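Local atomic coordinates of digeranylgeranylglycerophospholipid reductase (Sulfolobus acidocaldarius, PDB entry 4OPC), a protein that reduces the double bonds of geranylgeranyl chains in archaeal membrane-lipid precursors, using bound FAD, to give saturated phytanyl lipids. Residues Thr158-Ser163 with Glu176-Lys181; Ile207-Ser212 with Asp361-Gly366. One frame throughout, in Å; residues are numbered along the deposited sequence.

Interaction 1 (Thr158-Ser163 with Glu176-Lys181); sequences TGYSRS and EDLDDK. With FDA (dihydroflavine-adenine dinucleotide), chain B.
Arg-162 bridges two parts of the long loop that follows strand 153-156 of the Rossmann-type FAD domain, meeting Asp-177 and Leu-178. The packed part is its guanidinium: CD2 of Leu-178 lies over one face, 3.6 Å from NH1 of Arg-162. To the ring of Tyr-160 the group presents its edge, with NH2 of Arg-162 3.4 Å above the ring plane and offset toward the rim. Rotation is limited further by NE of Arg-162, which donates to O of Tyr-160 at 2.8 Å. The bend at chi3 (-83°) allows this bond. On the looser, hydrated side, NH1 of Arg-162 forms a salt bridge with OD1 of Asp-177 at 2.8 Å. The oxygen lies nearly in the guanidinium plane but is met from above its own carboxylate, whose plane is turned 57° away. Water 1 links NH2 to the same OD1, and water 2 links NH1 to O of Glu-176. A leucine in place of Arg-162 would probably leave Asp-177 without its cationic mate and O of Tyr-160 without this donor. At the cofactor end of 158-163, OG of Ser-163 donates to adenine N7A of dihydroflavine-adenine dinucleotide, 2.8 Å away.

Interaction 2 (Ile207-Ser212 with Asp361-Gly366); sequences IDQETS and DDINYG
Beside the lipid pocket, the turn after strand 202-206 packs against helix 360-368 through Ile-207, Gln-209 and Ile-363. The helix contributes one side chain, Ile-363, whose CD1 reaches two residues of the turn. CD1 of Ile-363 comes within 3.7 Å of CG2 of Ile-207, the two isoleucines crossing at about a right angle, and within 3.6 Å of NE2 of Gln-209. The second branch of the helix residue joins in more distantly, CG2 of Ile-363 standing 4.1 Å from CG2 of Ile-207. With CG1 of Ile-207 beside the backbone N (chi1 -54°), its CG2 is the branch presented to the helix, while the end of the side chain leads away; the residue also touches the bound phospholipid. Gln-209 bends at chi2 (-48°), which brings its amide nitrogen over the methyl as a van der Waals neighbour, and its OE1 accepts from N of Gly-214. The turn is shaped by Asp-208, whose OD1 takes N of Glu-210 at 2.8 Å and N of Thr-211 at 3.2 Å. Asn-360, at the start of the helix, supplies a polar link beside the apolar one: its OD1 accepts from N of Gln-209 and its ND2 donates to OD1 of Asp-208. The whole combines an Asx turn, extended to an Asx motif, with a helix isoleucine packed on its flank and Asn-360 bonded to it, bordering a lipid-binding pocket.

Interaction 1 closes before interaction 2 opens, so the two stand in series along the chain, with centres 28 Å apart and nearest atoms about 12 Å apart without touching. Interaction 1 belongs to the loop between strand 153-156 of the six-stranded sheet and strand 183-193 of the eight-stranded one; it lies at the surface and borders the cofactor. Interaction 2 is buried and joins the turn between strands 202-206 and 216-221 of that same eight-stranded sheet to helix 360-368. From interaction 1 the chain enters this sheet at strand 183-193 and reaches 207-212 after strand 202-206; the helix joins much later. One contact adjoins the dinucleotide and the other the phospholipid, the two ligands bound in this structure.

Interaction 1 (Thr158-Ser163 with Glu176-Lys181)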
loop_
_atom_site.group_PDB
_atom_site.type_symbol
_atom_site.label_atom_id
_atom_site.label_comp_id
_atom_site.label_asym_id
_atom_site.label_seq_id
_atom_site.Cartn_x
_atom_site.Cartn_y
_atom_site.Cartn_z
ATOM N N THR A 158 -2.286 -8.847 8.310
ATOM C CA THR A 158 -1.738 -10.049 7.677
ATOM C C THR A 158 -1.272 -9.843 6.234
ATOM O O THR A 158 -0.908 -10.800 5.544
ATOM C CB THR A 158 -2.758 -11.208 7.698
ATOM O OG1 THR A 158 -3.905 -10.833 6.921
ATOM C CG2 THR A 158 -3.179 -11.573 9.128
ATOM N N GLY A 159 -1.253 -8.596 5.779
ATOM C CA GLY A 159 -0.890 -8.303 4.398
ATOM C C GLY A 159 -1.897 -8.828 3.387
ATOM O O GLY A 159 -3.061 -9.061 3.718
ATOM N N TYR A 160 -1.448 -9.015 2.154
ATOM C CA TYR A 160 -2.341 -9.443 1.088
ATOM C C TYR A 160 -3.012 -10.789 1.404
ATOM O O TYR A 160 -4.097 -11.083 0.905
ATOM C CB TYR A 160 -1.589 -9.515 -0.242
ATOM C CG TYR A 160 -2.433 -9.991 -1.404
ATOM C CD1 TYR A 160 -3.187 -9.104 -2.162
ATOM C CD2 TYR A 160 -2.472 -11.335 -1.731
ATOM C CE1 TYR A 160 -3.968 -9.555 -3.230
ATOM C CE2 TYR A 160 -3.237 -11.794 -2.766
ATOM C CZ TYR A 160 -3.981 -10.909 -3.516
ATOM O OH TYR A 160 -4.736 -11.406 -4.561
ATOM N N SER A 161 -2.365 -11.613 2.216
ATOM C CA SER A 161 -2.956 -12.898 2.584
ATOM C C SER A 161 -4.360 -12.759 3.164
ATOM O O SER A 161 -5.204 -13.623 2.929
ATOM C CB SER A 161 -2.061 -13.671 3.567
ATOM O OG SER A 161 -2.187 -13.196 4.898
ATOM N N ARG A 162 -4.605 -11.681 3.914
ATOM C CA ARG A 162 -5.906 -11.469 4.571
ATOM C C ARG A 162 -6.346 -12.738 5.277
ATOM O O ARG A 162 -7.504 -13.129 5.232
ATOM C CB ARG A 162 -6.959 -11.020 3.556
ATOM C CG ARG A 162 -6.602 -9.701 2.922
ATOM C CD ARG A 162 -7.378 -9.493 1.653
ATOM N NE ARG A 162 -6.746 -10.171 0.526
ATOM C CZ ARG A 162 -7.396 -10.655 -0.526
ATOM N NH1 ARG A 162 -8.723 -10.598 -0.588
ATOM N NH2 ARG A 162 -6.710 -11.220 -1.504
ATOM N N SER A 163 -5.393 -13.386 5.938
ATOM C CA SER A 163 -5.569 -14.774 6.340
ATOM C C SER A 163 -6.392 -14.988 7.607
ATOM O O SER A 163 -6.697 -16.131 7.965
ATOM C CB SER A 163 -4.200 -15.416 6.513
ATOM O OG SER A 163 -3.495 -14.769 7.560
ATOM N N GLU A 176 -14.628 -8.087 3.207
ATOM C CA GLU A 176 -14.621 -7.629 1.806
ATOM C C GLU A 176 -13.384 -8.113 1.040
ATOM O O GLU A 176 -12.255 -7.998 1.525
ATOM C CB GLU A 176 -14.702 -6.099 1.762
ATOM C CG GLU A 176 -14.757 -5.513 0.354
ATOM C CD GLU A 176 -14.480 -4.013 0.295
ATOM O OE1 GLU A 176 -14.361 -3.340 1.350
ATOM O OE2 GLU A 176 -14.376 -3.499 -0.832
ATOM N N ASP A 177 -13.619 -8.642 -0.160
ATOM C CA ASP A 177 -12.560 -9.163 -1.025
ATOM C C ASP A 177 -12.263 -8.093 -2.077
ATOM O O ASP A 177 -12.873 -7.023 -2.085
ATOM C CB ASP A 177 -13.074 -10.445 -1.701
ATOM C CG ASP A 177 -11.965 -11.402 -2.161
ATOM O OD1 ASP A 177 -10.815 -11.001 -2.443
ATOM O OD2 ASP A 177 -12.273 -12.606 -2.272
ATOM N N LEU A 178 -11.335 -8.364 -2.980
ATOM C CA LEU A 178 -11.113 -7.409 -4.063
ATOM C C LEU A 178 -11.090 -8.079 -5.416
ATOM O O LEU A 178 -10.801 -9.270 -5.535
ATOM C CB LEU A 178 -9.841 -6.579 -3.870
ATOM C CG LEU A 178 -8.494 -7.203 -4.238
ATOM C CD1 LEU A 178 -7.410 -6.169 -4.060
ATOM C CD2 LEU A 178 -8.246 -8.419 -3.375
ATOM N N ASP A 179 -11.410 -7.295 -6.430
ATOM C CA ASP A 179 -11.406 -7.761 -7.796
ATOM C C ASP A 179 -9.965 -8.039 -8.217
ATOM O O ASP A 179 -9.039 -7.335 -7.800
ATOM C CB ASP A 179 -12.028 -6.699 -8.696
ATOM C CG ASP A 179 -12.301 -7.210 -10.090
ATOM O OD1 ASP A 179 -11.358 -7.314 -10.900
ATOM O OD2 ASP A 179 -13.479 -7.507 -10.387
ATOM N N ASP A 180 -9.772 -9.085 -9.017
ATOM C CA ASP A 180 -8.433 -9.432 -9.493
ATOM C C ASP A 180 -7.747 -8.267 -10.224
ATOM O O ASP A 180 -6.536 -8.145 -10.206
ATOM C CB ASP A 180 -8.488 -10.645 -10.437
ATOM C CG ASP A 180 -8.835 -11.946 -9.729
ATOM O OD1 ASP A 180 -8.737 -12.026 -8.485
ATOM O OD2 ASP A 180 -9.197 -12.908 -10.433
ATOM N N LYS A 181 -8.541 -7.418 -10.866
ATOM C CA LYS A 181 -7.985 -6.279 -11.592
ATOM C C LYS A 181 -7.634 -5.115 -10.675
ATOM O O LYS A 181 -7.092 -4.106 -11.149
ATOM C CB LYS A 181 -8.961 -5.804 -12.667
ATOM C CG LYS A 181 -9.119 -6.789 -13.831
ATOM C CD LYS A 181 -10.170 -6.338 -14.846
ATOM C CE LYS A 181 -11.568 -6.456 -14.260
ATOM N NZ LYS A 181 -11.810 -7.805 -13.659
HETATM P PA FDA B . 3.255 -7.488 4.935
HETATM O O1A FDA B . 2.866 -8.475 3.904
HETATM O O2A FDA B . 4.608 -6.804 4.780
HETATM O O5B FDA B . 3.236 -8.190 6.354
HETATM C C5B FDA B . 2.193 -9.123 6.697
HETATM C C4B FDA B . 2.733 -10.021 7.778
HETATM O O4B FDA B . 1.667 -10.845 8.292
HETATM C C3B FDA B . 3.847 -10.975 7.334
HETATM O O3B FDA B . 5.040 -10.755 8.084
HETATM C C2B FDA B . 3.227 -12.375 7.509
HETATM O O2B FDA B . 4.179 -13.348 7.909
HETATM C C1B FDA B . 2.192 -12.122 8.594
HETATM N N9A FDA B . 1.049 -13.025 8.645
HETATM C C8A FDA B . 0.128 -13.257 7.653
HETATM N N7A FDA B . -0.848 -14.061 8.009
HETATM C C5A FDA B . -0.553 -14.370 9.329
HETATM C C6A FDA B . -1.231 -15.139 10.294
HETATM N N6A FDA B . -2.413 -15.720 10.085
HETATM N N1A FDA B . -0.696 -15.200 11.529
HETATM C C2A FDA B . 0.469 -14.586 11.759
HETATM N N3A FDA B . 1.178 -13.802 10.943
HETATM C C4A FDA B . 0.592 -13.712 9.743
HETATM N N1 FDA B . 5.618 -0.002 -0.996
HETATM C C2 FDA B . 6.395 1.101 -0.746
HETATM O O2 FDA B . 6.080 1.925 0.107
HETATM N N3 FDA B . 7.555 1.224 -1.465
HETATM C C4 FDA B . 7.983 0.421 -2.502
HETATM O O4 FDA B . 9.110 0.574 -2.967
HETATM C C4X FDA B . 7.115 -0.662 -2.762
HETATM N N5 FDA B . 7.448 -1.551 -3.742
HETATM C C5X FDA B . 6.825 -2.781 -3.804
HETATM C C6 FDA B . 7.336 -3.791 -4.607
HETATM C C7 FDA B . 6.783 -5.062 -4.618
HETATM C C7M FDA B . 7.457 -6.154 -5.407
HETATM C C8 FDA B . 5.648 -5.326 -3.836
HETATM C C8M FDA B . 5.065 -6.719 -3.774
HETATM C C9 FDA B . 5.117 -4.308 -3.041
HETATM C C9A FDA B . 5.703 -3.048 -3.000
HETATM N N10 FDA B . 5.218 -2.007 -2.176
HETATM C C10 FDA B . 5.990 -0.883 -1.979
HETATM C "C1'" FDA B . 4.064 -2.216 -1.265
HETATM C "C2'" FDA B . 4.548 -2.538 0.161
HETATM O "O2'" FDA B . 5.598 -3.509 0.129
HETATM C "C3'" FDA B . 3.397 -3.095 1.002
HETATM O "O3'" FDA B . 2.268 -2.250 0.825
HETATM C "C4'" FDA B . 3.661 -3.162 2.513
HETATM O "O4'" FDA B . 4.919 -3.771 2.800
HETATM C "C5'" FDA B . 2.552 -3.896 3.231
HETATM O "O5'" FDA B . 2.879 -4.034 4.628
HETATM P P FDA B . 1.951 -4.920 5.569
HETATM O O1P FDA B . 2.534 -4.845 6.920
HETATM O O2P FDA B . 0.482 -4.562 5.404
HETATM O O3P FDA B . 2.065 -6.403 4.978
HETATM O O HOH W 1 -8.564 -11.980 -3.758
HETATM O O HOH W 2 -10.621 -10.527 1.620
#

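Interaction 2 (Ile207-Ser212 with Asp361-Gly366)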
loop_
_atom_site.group_PDB
_atom_site.type_symbol
_atom_site.label_atom_id
_atom_site.label_comp_id
_atom_site.label_asym_id
_atom_site.label_seq_id
_atom_site.Cartn_x
_atom_site.Cartn_y
_atom_site.Cartn_z
ATOM N N ILE A 207 7.447 3.899 -17.428
ATOM C CA ILE A 207 6.111 3.552 -17.868
ATOM C C ILE A 207 6.206 2.851 -19.217
ATOM O O ILE A 207 6.894 3.326 -20.118
ATOM C CB ILE A 207 5.250 4.806 -18.018
ATOM C CG1 ILE A 207 5.280 5.608 -16.723
ATOM C CG2 ILE A 207 3.827 4.419 -18.387
ATOM C CD1 ILE A 207 4.807 4.829 -15.511
ATOM N N ASP A 208 5.538 1.708 -19.354
ATOM C CA ASP A 208 5.508 1.005 -20.626
ATOM C C ASP A 208 4.441 -0.088 -20.614
ATOM O O ASP A 208 4.575 -1.093 -19.913
ATOM C CB ASP A 208 6.882 0.407 -20.955
ATOM C CG ASP A 208 6.994 -0.034 -22.400
ATOM O OD1 ASP A 208 6.059 -0.681 -22.919
ATOM O OD2 ASP A 208 8.018 0.259 -23.043
ATOM N N GLN A 209 3.389 0.104 -21.403
ATOM C CA GLN A 209 2.274 -0.831 -21.416
ATOM C C GLN A 209 2.591 -2.167 -22.083
ATOM O O GLN A 209 1.851 -3.140 -21.909
ATOM C CB GLN A 209 1.040 -0.170 -22.041
ATOM C CG GLN A 209 0.608 1.092 -21.316
ATOM C CD GLN A 209 0.534 0.933 -19.793
ATOM O OE1 GLN A 209 0.193 -0.132 -19.269
ATOM N NE2 GLN A 209 0.854 2.004 -19.079
ATOM N N GLU A 210 3.682 -2.229 -22.841
ATOM C CA GLU A 210 4.095 -3.475 -23.475
ATOM C C GLU A 210 4.969 -4.326 -22.556
ATOM O O GLU A 210 4.836 -5.550 -22.522
ATOM C CB GLU A 210 4.844 -3.200 -24.777
ATOM C CG GLU A 210 3.970 -2.640 -25.872
ATOM C CD GLU A 210 4.741 -2.383 -27.152
ATOM O OE1 GLU A 210 5.946 -2.716 -27.199
ATOM O OE2 GLU A 210 4.140 -1.845 -28.107
ATOM N N THR A 211 5.871 -3.685 -21.819
ATOM C CA THR A 211 6.818 -4.427 -20.991
ATOM C C THR A 211 6.365 -4.580 -19.534
ATOM O O THR A 211 6.909 -5.404 -18.804
ATOM C CB THR A 211 8.195 -3.759 -21.011
ATOM O OG1 THR A 211 8.082 -2.475 -20.399
ATOM C CG2 THR A 211 8.696 -3.597 -22.450
ATOM N N SER A 212 5.381 -3.781 -19.121
ATOM C CA SER A 212 4.818 -3.859 -17.769
ATOM C C SER A 212 3.354 -3.423 -17.805
ATOM O O SER A 212 2.981 -2.416 -17.201
ATOM C CB SER A 212 5.614 -2.982 -16.795
ATOM O OG SER A 212 5.890 -1.698 -17.346
ATOM N N ASP A 361 1.539 5.123 -27.106
ATOM C CA ASP A 361 1.516 6.333 -27.930
ATOM C C ASP A 361 0.891 7.487 -27.155
ATOM O O ASP A 361 1.367 8.621 -27.249
ATOM C CB ASP A 361 0.755 6.115 -29.246
ATOM C CG ASP A 361 1.530 5.268 -30.245
ATOM O OD1 ASP A 361 2.768 5.141 -30.114
ATOM O OD2 ASP A 361 0.890 4.731 -31.173
ATOM N N ASP A 362 -0.165 7.197 -26.397
ATOM C CA ASP A 362 -0.819 8.221 -25.569
ATOM C C ASP A 362 0.133 8.806 -24.531
ATOM O O ASP A 362 0.183 10.027 -24.338
ATOM C CB ASP A 362 -2.007 7.654 -24.800
ATOM C CG ASP A 362 -3.170 7.274 -25.674
ATOM O OD1 ASP A 362 -3.356 7.873 -26.751
ATOM O OD2 ASP A 362 -3.942 6.397 -25.234
ATOM N N ILE A 363 0.859 7.931 -23.848
ATOM C CA ILE A 363 1.760 8.359 -22.787
ATOM C C ILE A 363 2.957 9.120 -23.360
ATOM O O ILE A 363 3.331 10.181 -22.849
ATOM C CB ILE A 363 2.202 7.168 -21.950
ATOM C CG1 ILE A 363 0.959 6.474 -21.382
ATOM C CG2 ILE A 363 3.142 7.624 -20.824
ATOM C CD1 ILE A 363 1.187 5.044 -20.901
ATOM N N ASN A 364 3.544 8.601 -24.438
ATOM C CA ASN A 364 4.623 9.315 -25.112
ATOM C C ASN A 364 4.209 10.722 -25.528
ATOM O O ASN A 364 4.954 11.684 -25.333
ATOM C CB ASN A 364 5.093 8.552 -26.354
ATOM C CG ASN A 364 5.898 7.316 -26.002
ATOM O OD1 ASN A 364 6.577 7.276 -24.971
ATOM N ND2 ASN A 364 5.840 6.307 -26.854
ATOM N N TYR A 365 3.027 10.830 -26.130
ATOM C CA TYR A 365 2.525 12.109 -26.611
ATOM C C TYR A 365 2.251 13.066 -25.460
ATOM O O TYR A 365 2.680 14.222 -25.493
ATOM C CB TYR A 365 1.248 11.872 -27.405
ATOM C CG TYR A 365 0.685 13.103 -28.054
ATOM C CD1 TYR A 365 1.189 13.559 -29.262
ATOM C CD2 TYR A 365 -0.364 13.803 -27.468
ATOM C CE1 TYR A 365 0.664 14.686 -29.879
ATOM C CE2 TYR A 365 -0.893 14.928 -28.074
ATOM C CZ TYR A 365 -0.374 15.363 -29.268
ATOM O OH TYR A 365 -0.901 16.481 -29.875
ATOM N N GLY A 366 1.531 12.587 -24.452
ATOM C CA GLY A 366 1.161 13.410 -23.316
ATOM C C GLY A 366 2.373 13.907 -22.547
ATOM O O GLY A 366 2.420 15.063 -22.136
#